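Local coordinates for protein glutathione S-transferase (Sulfitobacter, PDB 4GF0) that binds glutathione and, as a glutathione S-transferase homologue, probably catalyses its conjugation to electrophilic substrates, at residues Gly151-Gly156 / Leu161-Leu166. Residues are numbered along the deposited sequence; the frame is centred on the assembly and turned at random.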
ATOM      1  N   GLY A 151      -6.876  15.216  13.834  1.00 25.18           N
ATOM      2  CA  GLY A 151      -7.571  15.139  15.110  1.00 20.74           C
ATOM      3  C   GLY A 151      -8.998  15.647  15.031  1.00 22.95           C
ATOM      4  O   GLY A 151      -9.236  16.722  14.487  1.00 25.81           O
ATOM      5  N   PRO A 152      -9.958  14.887  15.585  1.00 20.88           N
ATOM      6  CA  PRO A 152      -9.753  13.605  16.273  1.00 19.81           C
ATOM      7  C   PRO A 152      -9.408  12.458  15.332  1.00 17.87           C
ATOM      8  O   PRO A 152      -8.750  11.507  15.767  1.00 17.12           O
ATOM      9  CB  PRO A 152     -11.110  13.333  16.938  1.00 25.20           C
ATOM     10  CG  PRO A 152     -12.094  14.122  16.124  1.00 23.81           C
ATOM     11  CD  PRO A 152     -11.346  15.364  15.720  1.00 26.60           C
ATOM     12  N   TYR A 153      -9.826  12.557  14.070  1.00 17.20           N
ATOM     13  CA  TYR A 153      -9.560  11.508  13.084  1.00 15.57           C
ATOM     14  C   TYR A 153      -8.485  11.977  12.129  1.00 15.49           C
ATOM     15  O   TYR A 153      -8.026  13.108  12.233  1.00 16.77           O
ATOM     16  CB  TYR A 153     -10.835  11.163  12.310  1.00 16.16           C
ATOM     17  CG  TYR A 153     -11.914  10.592  13.195  1.00 15.36           C
ATOM     18  CD1 TYR A 153     -11.759   9.354  13.806  1.00 18.07           C
ATOM     19  CD2 TYR A 153     -13.081  11.300  13.442  1.00 16.55           C
ATOM     20  CE1 TYR A 153     -12.754   8.835  14.638  1.00 16.62           C
ATOM     21  CE2 TYR A 153     -14.072  10.789  14.266  1.00 19.35           C
ATOM     22  CZ  TYR A 153     -13.907   9.555  14.852  1.00 18.16           C
ATOM     23  OH  TYR A 153     -14.903   9.063  15.674  1.00 16.40           O
ATOM     24  N   VAL A 154      -8.095  11.131  11.184  1.00 14.26           N
ATOM     25  CA  VAL A 154      -7.026  11.523  10.260  1.00 15.66           C
ATOM     26  C   VAL A 154      -7.303  12.850   9.543  1.00 16.47           C
ATOM     27  O   VAL A 154      -6.459  13.734   9.511  1.00 19.88           O
ATOM     28  CB  VAL A 154      -6.737  10.411   9.241  1.00 16.36           C
ATOM     29  CG1 VAL A 154      -5.795  10.921   8.137  1.00 16.46           C
ATOM     30  CG2 VAL A 154      -6.140   9.210   9.947  1.00 17.14           C
ATOM     31  N   LEU A 155      -8.505  13.000   8.999  1.00 15.31           N
ATOM     32  CA  LEU A 155      -8.837  14.217   8.261  1.00 18.48           C
ATOM     33  C   LEU A 155      -9.375  15.328   9.145  1.00 23.26           C
ATOM     34  O   LEU A 155      -9.758  16.388   8.644  1.00 25.41           O
ATOM     35  CB  LEU A 155      -9.862  13.911   7.186  1.00 15.55           C
ATOM     36  CG  LEU A 155      -9.331  12.963   6.112  1.00 17.98           C
ATOM     37  CD1 LEU A 155     -10.444  12.629   5.164  1.00 17.27           C
ATOM     38  CD2 LEU A 155      -8.170  13.602   5.361  1.00 19.31           C
ATOM     39  N   GLY A 156      -9.408  15.092  10.453  1.00 18.36           N
ATOM     40  CA  GLY A 156      -9.937  16.079  11.382  1.00 19.71           C
ATOM     41  C   GLY A 156     -11.291  15.647  11.905  1.00 21.91           C
ATOM     42  O   GLY A 156     -11.427  14.553  12.459  1.00 18.92           O
ATOM     43  N   LEU A 161     -11.655   6.342   5.345  1.00 10.22           N
ATOM     44  CA  LEU A 161     -10.946   5.069   5.231  1.00  8.62           C
ATOM     45  C   LEU A 161      -9.605   5.016   5.947  1.00 10.55           C
ATOM     46  O   LEU A 161      -9.149   3.932   6.310  1.00 11.59           O
ATOM     47  CB  LEU A 161     -10.689   4.713   3.766  1.00 10.79           C
ATOM     48  CG  LEU A 161     -11.897   4.482   2.872  1.00 15.50           C
ATOM     49  CD1 LEU A 161     -11.340   4.147   1.488  1.00  9.37           C
ATOM     50  CD2 LEU A 161     -12.781   3.341   3.414  1.00 12.04           C
ATOM     51  N   ALA A 162      -8.959   6.162   6.142  1.00 12.65           N
ATOM     52  CA  ALA A 162      -7.651   6.145   6.784  1.00 11.94           C
ATOM     53  C   ALA A 162      -7.767   5.714   8.240  1.00 14.86           C
ATOM     54  O   ALA A 162      -6.827   5.162   8.805  1.00 13.25           O
ATOM     55  CB  ALA A 162      -6.961   7.502   6.680  1.00 11.80           C
ATOM     56  N   ASP A 163      -8.931   5.944   8.840  1.00 11.60           N
ATOM     57  CA  ASP A 163      -9.112   5.711  10.268  1.00 15.63           C
ATOM     58  C   ASP A 163      -9.129   4.236  10.702  1.00 14.07           C
ATOM     59  O   ASP A 163      -8.417   3.881  11.641  1.00 13.75           O
ATOM     60  CB  ASP A 163     -10.313   6.503  10.791  1.00 14.34           C
ATOM     61  CG  ASP A 163     -10.121   7.995  10.615  1.00 12.83           C
ATOM     62  OD1 ASP A 163      -9.107   8.512  11.138  1.00 15.83           O
ATOM     63  OD2 ASP A 163     -10.955   8.637   9.926  1.00 15.65           O
ATOM     64  N   PRO A 164      -9.910   3.372  10.027  1.00 13.98           N
ATOM     65  CA  PRO A 164      -9.807   1.959  10.417  1.00 14.12           C
ATOM     66  C   PRO A 164      -8.403   1.415  10.211  1.00 12.39           C
ATOM     67  O   PRO A 164      -7.915   0.628  11.015  1.00 13.91           O
ATOM     68  CB  PRO A 164     -10.743   1.260   9.428  1.00 12.13           C
ATOM     69  CG  PRO A 164     -11.750   2.296   9.089  1.00 18.80           C
ATOM     70  CD  PRO A 164     -10.994   3.586   9.046  1.00 12.87           C
ATOM     71  N   TYR A 165      -7.776   1.829   9.117  1.00 13.38           N
ATOM     72  CA  TYR A 165      -6.413   1.433   8.806  1.00 13.16           C
ATOM     73  C   TYR A 165      -5.473   1.874   9.928  1.00 13.80           C
ATOM     74  O   TYR A 165      -4.706   1.059  10.457  1.00 12.26           O
ATOM     75  CB  TYR A 165      -5.991   2.047   7.459  1.00  9.19           C
ATOM     76  CG  TYR A 165      -4.973   1.261   6.674  1.00 10.73           C
ATOM     77  CD1 TYR A 165      -4.065   0.411   7.304  1.00 14.20           C
ATOM     78  CD2 TYR A 165      -4.899   1.389   5.295  1.00 12.78           C
ATOM     79  CE1 TYR A 165      -3.115  -0.311   6.566  1.00 12.20           C
ATOM     80  CE2 TYR A 165      -3.973   0.676   4.555  1.00 16.29           C
ATOM     81  CZ  TYR A 165      -3.081  -0.162   5.188  1.00 13.61           C
ATOM     82  OH  TYR A 165      -2.165  -0.846   4.420  1.00 12.42           O
ATOM     83  N   LEU A 166      -5.546   3.144  10.321  1.00 11.75           N
ATOM     84  CA  LEU A 166      -4.646   3.668  11.354  1.00 15.63           C
ATOM     85  C   LEU A 166      -4.927   3.025  12.699  1.00 12.76           C
ATOM     86  O   LEU A 166      -4.011   2.724  13.454  1.00 14.12           O
ATOM     87  CB  LEU A 166      -4.777   5.190  11.465  1.00 15.07           C
ATOM     88  CG  LEU A 166      -3.865   5.846  12.503  1.00 14.96           C
ATOM     89  CD1 LEU A 166      -2.399   5.652  12.116  1.00 14.41           C
ATOM     90  CD2 LEU A 166      -4.219   7.325  12.614  1.00 15.39           C
TER
HETATM   91  O   HOH W   1     -10.387  10.786   8.604  1.00 15.69           O
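Asp163 points its carboxylate from the first turn of helix 162-170 at the backbone of the Tyr153-Gly156 turn. Val154 N donates to Asp163 OD1 at 2.8 Å, nearly straight at 171° and onto the syn lone pair. The other oxygen works through a water, which accepts from Leu155 N at 2.9 Å and donates to Asp163 OD2 at 2.6 Å. Asp163 CG is turned away from its own carbonyl carbon (chi1 -61°), which carries the group back beside the backbone N and across to the loop. Tyr153 covers it at about a right angle, its CB 3.4 Å from Asp163 OD1, with ring and carboxylate planes 60° apart.

Beside this polar link, Val154 CG2 meets Ala162 CB and Leu166 CD2, each at 3.8 Å, so one methyl bridges residues a helical turn apart.

Within the loop, Tyr153 to Gly156 form a type I turn, just after the cis Gly151-Pro152 peptide bond. Tyr153 O accepts from Gly151 N and Gly156 N, one over each face of its carbonyl plane. Tyr153 also stacks edge-to-face with Phe159, and its OH bonds Arg196; Phe189 of helix 184-194 packs against Asp163 and Leu166. Asp163 OD2 additionally bonds Ser160 N, while Ser160 OG bonds Ala162 N, consistent with the Ser-x-x-Asp N-capping-box motif of glutathione transferases. Asp163 thus ties the turn to the start of the helix whose Tyr165 touches glutathione.

One buried carboxylate satisfies three backbone N-H groups, two directly and one through water; these donors would probably favour its ionised form.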